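Local coordinates for protein type II restriction enzyme MspI (Moraxella sp., PDB 1SA3) that recognises the double-stranded DNA sequence 5'-CCGG-3' and cleaves it after the first cytosine, leaving fragments with terminal 5'-phosphates, at residues 30-38 and 205-214; 39-48 and 74-84. One frame throughout, in Å; residues are numbered along the deposited sequence.

Interaction 1 (30-38 and 205-214); sequences LGKLYEKYI and IRFQVIDREY. With NA (sodium ion), chain G.
Tyr34 meets Phe207 obliquely, the planes at 43° and the centroids 4.7 Å apart, and the rest of the contact is arranged about this pair. Tyr34 CD2 sits over the middle of one Phe207 face, 3.5 Å from Phe207 CD2. Val209 meets Tyr34 from the opposite direction, its CG2 making a CH-pi contact over a face of the tyrosine ring, 4.1 Å from the centroid. Val209 CG1 stands anti to its own backbone N (chi1 -180°), which leaves CG2 as the methyl turned to that ring. Further along, Tyr34 OH passes 3.4 Å from Tyr214 CB and hydrogen-bonds to Tyr10. Ile38 reaches Phe207 at its edge: CD1 lies 3.5 Å from Phe207 CZ, and the same methyl also touches Ile205 CD1. Tyr37 adds a second tilted ring, CD2 3.8 Å from Phe207 CE2, completing an aromatic cluster whose Tyr37 hydroxyl is held by Glu59 and Gln58. Glu35 points away from the strand and grips the sodium ion through both carboxylate oxygens, Glu35 OE1 2.3 Å from the sodium ion, so one helix carries a hydrophobic face and a metal ligand. Helix 23-41 thus packs on the sheet of this PDDEXK-clan nuclease, over strand 203-210 and the hairpin whose type I' turn leads into strand 213-221, Tyr37 also touching helices 4-12 and 57-69.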
loop_
_atom_site.group_PDB
_atom_site.type_symbol
_atom_site.label_atom_id
_atom_site.label_comp_id
_atom_site.label_asym_id
_atom_site.label_seq_id
_atom_site.Cartn_x
_atom_site.Cartn_y
_atom_site.Cartn_z
ATOM N N LEU E 30 -12.327 2.179 10.631
ATOM C CA LEU E 30 -10.961 2.598 10.886
ATOM C C LEU E 30 -10.234 2.884 9.570
ATOM O O LEU E 30 -9.454 3.835 9.473
ATOM C CB LEU E 30 -10.229 1.514 11.667
ATOM C CG LEU E 30 -10.696 1.327 13.109
ATOM C CD1 LEU E 30 -9.960 0.154 13.749
ATOM C CD2 LEU E 30 -10.440 2.599 13.881
ATOM N N GLY E 31 -10.493 2.063 8.559
ATOM C CA GLY E 31 -9.852 2.270 7.271
ATOM C C GLY E 31 -10.165 3.637 6.686
ATOM O O GLY E 31 -9.272 4.375 6.266
ATOM N N LYS E 32 -11.444 3.982 6.660
ATOM C CA LYS E 32 -11.870 5.270 6.132
ATOM C C LYS E 32 -11.373 6.386 7.037
ATOM O O LYS E 32 -11.014 7.470 6.573
ATOM C CB LYS E 32 -13.400 5.326 6.046
ATOM C CG LYS E 32 -14.023 4.429 4.972
ATOM N N LEU E 33 -11.349 6.119 8.338
ATOM C CA LEU E 33 -10.909 7.117 9.295
ATOM C C LEU E 33 -9.459 7.513 9.076
ATOM O O LEU E 33 -9.131 8.697 9.078
ATOM C CB LEU E 33 -11.100 6.603 10.726
ATOM C CG LEU E 33 -10.825 7.578 11.881
ATOM C CD1 LEU E 33 -11.495 7.065 13.161
ATOM C CD2 LEU E 33 -9.323 7.744 12.087
ATOM N N TYR E 34 -8.583 6.536 8.881
ATOM C CA TYR E 34 -7.180 6.870 8.695
ATOM C C TYR E 34 -6.872 7.494 7.341
ATOM O O TYR E 34 -5.878 8.213 7.195
ATOM C CB TYR E 34 -6.296 5.657 9.002
ATOM C CG TYR E 34 -6.092 5.528 10.496
ATOM C CD1 TYR E 34 -6.911 4.697 11.276
ATOM C CD2 TYR E 34 -5.159 6.330 11.149
ATOM C CE1 TYR E 34 -6.802 4.684 12.670
ATOM C CE2 TYR E 34 -5.042 6.329 12.530
ATOM C CZ TYR E 34 -5.864 5.508 13.288
ATOM O OH TYR E 34 -5.750 5.537 14.661
ATOM N N GLU E 35 -7.723 7.243 6.353
ATOM C CA GLU E 35 -7.529 7.892 5.063
ATOM C C GLU E 35 -7.828 9.365 5.321
ATOM O O GLU E 35 -7.089 10.256 4.906
ATOM C CB GLU E 35 -8.504 7.370 4.009
ATOM C CG GLU E 35 -8.416 8.162 2.701
ATOM C CD GLU E 35 -9.385 7.685 1.645
ATOM O OE1 GLU E 35 -9.564 6.457 1.515
ATOM O OE2 GLU E 35 -9.956 8.540 0.935
ATOM N N LYS E 36 -8.917 9.613 6.036
ATOM C CA LYS E 36 -9.336 10.971 6.342
ATOM C C LYS E 36 -8.305 11.704 7.199
ATOM O O LYS E 36 -8.146 12.915 7.086
ATOM C CB LYS E 36 -10.696 10.940 7.049
ATOM C CG LYS E 36 -11.608 12.107 6.707
ATOM C CD LYS E 36 -11.501 13.215 7.718
ATOM C CE LYS E 36 -12.568 14.278 7.479
ATOM N NZ LYS E 36 -12.658 15.209 8.642
ATOM N N TYR E 37 -7.609 10.960 8.053
ATOM C CA TYR E 37 -6.582 11.530 8.924
ATOM C C TYR E 37 -5.496 12.164 8.051
ATOM O O TYR E 37 -5.035 13.272 8.329
ATOM C CB TYR E 37 -6.012 10.417 9.808
ATOM C CG TYR E 37 -5.072 10.841 10.924
ATOM C CD1 TYR E 37 -5.159 12.100 11.524
ATOM C CD2 TYR E 37 -4.131 9.943 11.421
ATOM C CE1 TYR E 37 -4.320 12.441 12.603
ATOM C CE2 TYR E 37 -3.309 10.262 12.472
ATOM C CZ TYR E 37 -3.403 11.511 13.065
ATOM O OH TYR E 37 -2.577 11.788 14.126
ATOM N N ILE E 38 -5.102 11.472 6.984
ATOM C CA ILE E 38 -4.089 12.006 6.074
ATOM C C ILE E 38 -4.652 13.205 5.316
ATOM O O ILE E 38 -3.986 14.229 5.195
ATOM C CB ILE E 38 -3.616 10.938 5.043
ATOM C CG1 ILE E 38 -2.898 9.792 5.758
ATOM C CG2 ILE E 38 -2.679 11.567 4.004
ATOM C CD1 ILE E 38 -1.588 10.183 6.431
ATOM N N ILE E 205 1.175 4.180 2.414
ATOM C CA ILE E 205 1.040 4.619 3.797
ATOM C C ILE E 205 0.424 3.483 4.595
ATOM O O ILE E 205 -0.644 2.993 4.253
ATOM C CB ILE E 205 0.122 5.867 3.884
ATOM C CG1 ILE E 205 0.733 7.008 3.067
ATOM C CG2 ILE E 205 -0.076 6.294 5.339
ATOM C CD1 ILE E 205 -0.110 8.282 3.047
ATOM N N ARG E 206 1.112 3.061 5.649
ATOM C CA ARG E 206 0.631 1.972 6.489
ATOM C C ARG E 206 0.533 2.382 7.953
ATOM O O ARG E 206 1.550 2.584 8.619
ATOM C CB ARG E 206 1.565 0.764 6.378
ATOM C CG ARG E 206 1.715 0.198 4.974
ATOM C CD ARG E 206 0.412 -0.387 4.458
ATOM N NE ARG E 206 0.584 -0.996 3.143
ATOM C CZ ARG E 206 1.351 -2.055 2.903
ATOM N NH1 ARG E 206 2.020 -2.631 3.893
ATOM N NH2 ARG E 206 1.457 -2.535 1.673
ATOM N N PHE E 207 -0.693 2.511 8.445
ATOM C CA PHE E 207 -0.926 2.861 9.843
ATOM C C PHE E 207 -0.978 1.578 10.655
ATOM O O PHE E 207 -1.696 0.637 10.301
ATOM C CB PHE E 207 -2.262 3.584 10.017
ATOM C CG PHE E 207 -2.240 5.013 9.594
ATOM C CD1 PHE E 207 -2.745 5.392 8.359
ATOM C CD2 PHE E 207 -1.722 5.987 10.435
ATOM C CE1 PHE E 207 -2.731 6.735 7.968
ATOM C CE2 PHE E 207 -1.704 7.325 10.059
ATOM C CZ PHE E 207 -2.210 7.699 8.821
ATOM N N GLN E 208 -0.193 1.527 11.722
ATOM C CA GLN E 208 -0.214 0.369 12.593
ATOM C C GLN E 208 -1.236 0.727 13.671
ATOM O O GLN E 208 -1.052 1.679 14.433
ATOM C CB GLN E 208 1.155 0.128 13.216
ATOM C CG GLN E 208 1.182 -1.100 14.107
ATOM C CD GLN E 208 2.577 -1.408 14.601
ATOM O OE1 GLN E 208 3.301 -0.511 15.043
ATOM N NE2 GLN E 208 2.959 -2.676 14.540
ATOM N N VAL E 209 -2.321 -0.035 13.710
ATOM C CA VAL E 209 -3.398 0.207 14.656
ATOM C C VAL E 209 -3.693 -1.069 15.421
ATOM O O VAL E 209 -4.036 -2.093 14.825
ATOM C CB VAL E 209 -4.665 0.651 13.913
ATOM C CG1 VAL E 209 -5.783 0.906 14.897
ATOM C CG2 VAL E 209 -4.370 1.911 13.100
ATOM N N ILE E 210 -3.548 -1.002 16.741
ATOM C CA ILE E 210 -3.786 -2.161 17.591
ATOM C C ILE E 210 -4.848 -1.845 18.636
ATOM O O ILE E 210 -4.812 -0.797 19.283
ATOM C CB ILE E 210 -2.483 -2.612 18.278
ATOM C CG1 ILE E 210 -1.432 -2.935 17.214
ATOM C CG2 ILE E 210 -2.740 -3.858 19.114
ATOM C CD1 ILE E 210 -0.065 -3.279 17.759
ATOM N N ASP E 211 -5.800 -2.763 18.782
ATOM C CA ASP E 211 -6.905 -2.602 19.718
ATOM C C ASP E 211 -7.605 -1.279 19.461
ATOM O O ASP E 211 -7.947 -0.544 20.394
ATOM C CB ASP E 211 -6.414 -2.675 21.170
ATOM C CG ASP E 211 -5.840 -4.034 21.518
ATOM O OD1 ASP E 211 -6.347 -5.045 20.987
ATOM O OD2 ASP E 211 -4.892 -4.095 22.328
ATOM N N ARG E 212 -7.802 -0.989 18.174
ATOM C CA ARG E 212 -8.477 0.215 17.701
ATOM C C ARG E 212 -7.696 1.517 17.811
ATOM O O ARG E 212 -8.163 2.544 17.320
ATOM C CB ARG E 212 -9.809 0.409 18.426
ATOM C CG ARG E 212 -10.822 -0.707 18.240
ATOM C CD ARG E 212 -12.156 -0.267 18.813
ATOM N NE ARG E 212 -13.210 -1.246 18.582
ATOM C CZ ARG E 212 -14.502 -1.018 18.798
ATOM N NH1 ARG E 212 -14.911 0.165 19.250
ATOM N NH2 ARG E 212 -15.387 -1.975 18.563
ATOM N N GLU E 213 -6.517 1.489 18.428
ATOM C CA GLU E 213 -5.750 2.723 18.605
ATOM C C GLU E 213 -4.482 2.862 17.771
ATOM O O GLU E 213 -3.821 1.880 17.457
ATOM C CB GLU E 213 -5.381 2.896 20.080
ATOM C CG GLU E 213 -6.573 2.833 21.041
ATOM C CD GLU E 213 -7.590 3.928 20.793
ATOM O OE1 GLU E 213 -7.192 5.107 20.688
ATOM O OE2 GLU E 213 -8.795 3.618 20.712
ATOM N N TYR E 214 -4.147 4.110 17.448
ATOM C CA TYR E 214 -2.951 4.437 16.676
ATOM C C TYR E 214 -1.682 3.993 17.397
ATOM O O TYR E 214 -1.545 4.189 18.608
ATOM C CB TYR E 214 -2.877 5.951 16.456
ATOM C CG TYR E 214 -1.635 6.415 15.724
ATOM C CD1 TYR E 214 -1.601 6.459 14.330
ATOM C CD2 TYR E 214 -0.497 6.824 16.424
ATOM C CE1 TYR E 214 -0.474 6.902 13.649
ATOM C CE2 TYR E 214 0.643 7.273 15.748
ATOM C CZ TYR E 214 0.642 7.309 14.357
ATOM O OH TYR E 214 1.745 7.771 13.662
HETATM NA NA NA G . -10.408 6.340 -0.672
HETATM O O HOH W 1 -10.927 5.630 -2.785
HETATM O O HOH W 2 -9.911 4.014 -0.332
#

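Interaction 2 (39-48 and 74-84); sequences LDIFKDIESL and LDNIIDVSSSD. With NA (sodium ion), chain G.
Leu48, in the first turns of helix 45-51, points to Val80; residues 39-48 run alongside strand 77-84, an outermost strand of the mixed sheet in this PDDEXK-clan fold, in the opposite direction. From CB the chain runs with CG anti to the backbone N (chi1 -178°); CG then lies 3.8 Å from Leu74 CD1, the two leucines sliding past each other in opposite directions. At the tip, CD2 fits between that Leu74 methyl, Ile77 CD1 and Val80 CG2, the last at 3.6 Å and approached at about a right angle. Val80 CG1 instead meets the edge of the Phe42 ring. Ile45 extends the apolar patch with CD1 near Ile77 CG2, while its backbone N is bridged by a water to Asp79 OD1, on one of the two residues of the classic bulge that faces Thr105. The backbones come close enough for Asp44 CA to make a nearly straight CA-H...O contact with Val80 O, at 3.3 Å. Asp44 also N-caps helix 45-51: its OD2 takes Ser47 N almost along the C-O bond and Ser47 OG from above the carboxylate plane. A second water links Lys43 O to Ser82 N. At the strand's far end Asp84 OD2 binds the sodium ion. Nearby, Ser82 OG donates to Leu39 O at 2.9 Å, in the carbonyl plane and on a lone pair.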
loop_
_atom_site.group_PDB
_atom_site.type_symbol
_atom_site.label_atom_id
_atom_site.label_comp_id
_atom_site.label_asym_id
_atom_site.label_seq_id
_atom_site.Cartn_x
_atom_site.Cartn_y
_atom_site.Cartn_z
ATOM N N LEU E 39 -5.881 13.084 4.817
ATOM C CA LEU E 39 -6.498 14.164 4.065
ATOM C C LEU E 39 -6.577 15.459 4.873
ATOM O O LEU E 39 -6.323 16.543 4.338
ATOM C CB LEU E 39 -7.895 13.756 3.587
ATOM C CG LEU E 39 -8.018 12.575 2.612
ATOM C CD1 LEU E 39 -9.488 12.260 2.391
ATOM C CD2 LEU E 39 -7.352 12.903 1.284
ATOM N N ASP E 40 -6.905 15.348 6.157
ATOM C CA ASP E 40 -7.010 16.526 7.010
ATOM C C ASP E 40 -5.655 17.147 7.339
ATOM O O ASP E 40 -5.528 18.369 7.407
ATOM C CB ASP E 40 -7.754 16.182 8.305
ATOM C CG ASP E 40 -9.258 16.062 8.100
ATOM O OD1 ASP E 40 -9.734 16.362 6.984
ATOM O OD2 ASP E 40 -9.959 15.673 9.060
ATOM N N ILE E 41 -4.641 16.315 7.548
ATOM C CA ILE E 41 -3.317 16.836 7.850
ATOM C C ILE E 41 -2.819 17.657 6.656
ATOM O O ILE E 41 -2.175 18.691 6.837
ATOM C CB ILE E 41 -2.317 15.692 8.165
ATOM C CG1 ILE E 41 -2.660 15.061 9.516
ATOM C CG2 ILE E 41 -0.885 16.229 8.176
ATOM C CD1 ILE E 41 -1.872 13.797 9.839
ATOM N N PHE E 42 -3.148 17.202 5.445
ATOM C CA PHE E 42 -2.736 17.876 4.214
ATOM C C PHE E 42 -3.890 18.548 3.474
ATOM O O PHE E 42 -3.875 18.651 2.246
ATOM C CB PHE E 42 -2.052 16.872 3.267
ATOM C CG PHE E 42 -0.724 16.373 3.770
ATOM C CD1 PHE E 42 -0.661 15.366 4.727
ATOM C CD2 PHE E 42 0.464 16.944 3.316
ATOM C CE1 PHE E 42 0.560 14.932 5.229
ATOM C CE2 PHE E 42 1.700 16.520 3.809
ATOM C CZ PHE E 42 1.751 15.512 4.769
ATOM N N LYS E 43 -4.878 19.022 4.222
ATOM C CA LYS E 43 -6.056 19.663 3.641
ATOM C C LYS E 43 -5.732 20.969 2.930
ATOM O O LYS E 43 -6.242 21.231 1.841
ATOM C CB LYS E 43 -7.098 19.920 4.736
ATOM C CG LYS E 43 -8.438 20.410 4.216
ATOM C CD LYS E 43 -9.395 20.671 5.370
ATOM C CE LYS E 43 -10.813 20.872 4.866
ATOM N NZ LYS E 43 -11.292 19.660 4.143
ATOM N N ASP E 44 -4.895 21.785 3.557
ATOM C CA ASP E 44 -4.493 23.066 2.993
ATOM C C ASP E 44 -3.164 23.505 3.584
ATOM O O ASP E 44 -2.651 22.887 4.514
ATOM C CB ASP E 44 -5.570 24.120 3.259
ATOM C CG ASP E 44 -6.084 24.074 4.681
ATOM O OD1 ASP E 44 -7.315 24.131 4.855
ATOM O OD2 ASP E 44 -5.262 23.979 5.614
ATOM N N ILE E 45 -2.598 24.574 3.041
ATOM C CA ILE E 45 -1.320 25.050 3.531
ATOM C C ILE E 45 -1.400 25.431 5.013
ATOM O O ILE E 45 -0.437 25.260 5.753
ATOM C CB ILE E 45 -0.820 26.244 2.693
ATOM C CG1 ILE E 45 0.613 26.595 3.100
ATOM C CG2 ILE E 45 -1.759 27.432 2.850
ATOM C CD1 ILE E 45 1.620 25.501 2.818
ATOM N N GLU E 46 -2.549 25.934 5.449
ATOM C CA GLU E 46 -2.697 26.299 6.860
ATOM C C GLU E 46 -2.561 25.051 7.741
ATOM O O GLU E 46 -1.830 25.051 8.731
ATOM C CB GLU E 46 -4.062 26.951 7.113
ATOM C CG GLU E 46 -4.211 28.389 6.630
ATOM C CD GLU E 46 -4.146 28.529 5.120
ATOM O OE1 GLU E 46 -4.639 27.620 4.409
ATOM O OE2 GLU E 46 -3.617 29.560 4.647
ATOM N N SER E 47 -3.267 23.983 7.373
ATOM C CA SER E 47 -3.223 22.741 8.148
ATOM C C SER E 47 -1.823 22.142 8.170
ATOM O O SER E 47 -1.327 21.736 9.215
ATOM C CB SER E 47 -4.195 21.709 7.561
ATOM O OG SER E 47 -5.545 22.127 7.693
ATOM N N LEU E 48 -1.182 22.076 7.008
ATOM C CA LEU E 48 0.151 21.496 6.948
ATOM C C LEU E 48 1.147 22.267 7.806
ATOM O O LEU E 48 1.926 21.663 8.543
ATOM C CB LEU E 48 0.640 21.426 5.497
ATOM C CG LEU E 48 2.017 20.780 5.301
ATOM C CD1 LEU E 48 2.076 19.423 5.993
ATOM C CD2 LEU E 48 2.273 20.627 3.804
ATOM N N LEU E 74 9.418 21.235 3.456
ATOM C CA LEU E 74 8.228 21.996 3.807
ATOM C C LEU E 74 8.324 23.448 3.347
ATOM O O LEU E 74 7.358 24.008 2.831
ATOM C CB LEU E 74 8.020 21.950 5.323
ATOM C CG LEU E 74 6.814 22.703 5.892
ATOM C CD1 LEU E 74 5.536 22.228 5.225
ATOM C CD2 LEU E 74 6.753 22.482 7.403
ATOM N N ASP E 75 9.492 24.057 3.518
ATOM C CA ASP E 75 9.655 25.453 3.128
ATOM C C ASP E 75 9.520 25.739 1.638
ATOM O O ASP E 75 9.351 26.886 1.241
ATOM C CB ASP E 75 10.996 25.998 3.626
ATOM C CG ASP E 75 11.052 26.118 5.132
ATOM O OD1 ASP E 75 10.000 26.406 5.746
ATOM O OD2 ASP E 75 12.150 25.939 5.701
ATOM N N ASN E 76 9.581 24.707 0.804
ATOM C CA ASN E 76 9.466 24.918 -0.629
ATOM C C ASN E 76 8.015 24.778 -1.085
ATOM O O ASN E 76 7.680 25.066 -2.235
ATOM C CB ASN E 76 10.363 23.925 -1.394
ATOM C CG ASN E 76 11.852 24.120 -1.101
ATOM O OD1 ASN E 76 12.254 25.118 -0.507
ATOM N ND2 ASN E 76 12.679 23.164 -1.536
ATOM N N ILE E 77 7.150 24.339 -0.175
ATOM C CA ILE E 77 5.740 24.154 -0.496
ATOM C C ILE E 77 4.961 25.455 -0.321
ATOM O O ILE E 77 4.928 26.028 0.768
ATOM C CB ILE E 77 5.128 23.059 0.401
ATOM C CG1 ILE E 77 5.895 21.746 0.197
ATOM C CG2 ILE E 77 3.650 22.874 0.069
ATOM C CD1 ILE E 77 5.603 20.688 1.233
ATOM N N ILE E 78 4.333 25.910 -1.398
ATOM C CA ILE E 78 3.562 27.143 -1.374
ATOM C C ILE E 78 2.085 26.881 -1.131
ATOM O O ILE E 78 1.391 27.707 -0.547
ATOM C CB ILE E 78 3.719 27.924 -2.701
ATOM C CG1 ILE E 78 5.200 28.224 -2.955
ATOM C CG2 ILE E 78 2.909 29.205 -2.659
ATOM C CD1 ILE E 78 5.913 28.926 -1.810
ATOM N N ASP E 79 1.598 25.734 -1.585
ATOM C CA ASP E 79 0.200 25.392 -1.384
ATOM C C ASP E 79 0.021 23.886 -1.414
ATOM O O ASP E 79 0.828 23.163 -2.004
ATOM C CB ASP E 79 -0.671 26.046 -2.456
ATOM C CG ASP E 79 -2.147 26.025 -2.097
ATOM O OD1 ASP E 79 -2.467 25.956 -0.893
ATOM O OD2 ASP E 79 -2.986 26.093 -3.014
ATOM N N VAL E 80 -1.044 23.421 -0.776
ATOM C CA VAL E 80 -1.336 22.000 -0.705
ATOM C C VAL E 80 -2.836 21.788 -0.647
ATOM O O VAL E 80 -3.571 22.622 -0.115
ATOM C CB VAL E 80 -0.739 21.355 0.570
ATOM C CG1 VAL E 80 -0.819 19.830 0.469
ATOM C CG2 VAL E 80 0.691 21.809 0.779
ATOM N N SER E 81 -3.276 20.668 -1.206
ATOM C CA SER E 81 -4.677 20.272 -1.203
ATOM C C SER E 81 -4.686 18.750 -1.303
ATOM O O SER E 81 -3.705 18.144 -1.744
ATOM C CB SER E 81 -5.429 20.877 -2.387
ATOM O OG SER E 81 -4.970 20.344 -3.607
ATOM N N SER E 82 -5.784 18.133 -0.894
ATOM C CA SER E 82 -5.877 16.678 -0.931
ATOM C C SER E 82 -7.312 16.242 -1.147
ATOM O O SER E 82 -8.245 17.009 -0.911
ATOM C CB SER E 82 -5.362 16.090 0.385
ATOM O OG SER E 82 -6.157 16.530 1.475
ATOM N N SER E 83 -7.494 15.005 -1.589
ATOM C CA SER E 83 -8.832 14.502 -1.819
ATOM C C SER E 83 -8.884 12.997 -1.997
ATOM O O SER E 83 -7.904 12.364 -2.404
ATOM C CB SER E 83 -9.437 15.159 -3.061
ATOM O OG SER E 83 -8.852 14.641 -4.245
ATOM N N ASP E 84 -10.046 12.442 -1.674
ATOM C CA ASP E 84 -10.316 11.025 -1.830
ATOM C C ASP E 84 -10.273 10.776 -3.335
ATOM O O ASP E 84 -10.598 11.665 -4.119
ATOM C CB ASP E 84 -11.714 10.709 -1.299
ATOM C CG ASP E 84 -12.145 9.285 -1.598
ATOM O OD1 ASP E 84 -13.319 9.089 -1.974
ATOM O OD2 ASP E 84 -11.320 8.360 -1.453
HETATM NA NA NA G . -10.408 6.340 -0.672
HETATM O O HOH W 3 -7.874 19.663 0.297
HETATM O O HOH W 4 -4.293 26.005 0.872
HETATM O O HOH W 1 -10.927 5.630 -2.785
HETATM O O HOH W 2 -9.911 4.014 -0.332
#

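How the interactions relate
Helix 23-41 serves both contacts, and both press on the same five-stranded sheet, but at different depths. Interaction 1 is buried and almost wholly apolar, ring against ring and methyl against ring, with no hydrogen bond between its segments. Interaction 2 lies nearer the surface on an outermost strand, and mixes a small aliphatic patch with a serine-to-carbonyl bond, CA-H...O contacts and bridging waters. They converge at the sodium ion: Glu35 from 30-38 and Asp84 from 74-84 share it, together with two waters and Asp99. Glu35 OE2 and Asp84 OD2 come within 2.8 Å, a closeness of like charges that the cation probably offsets.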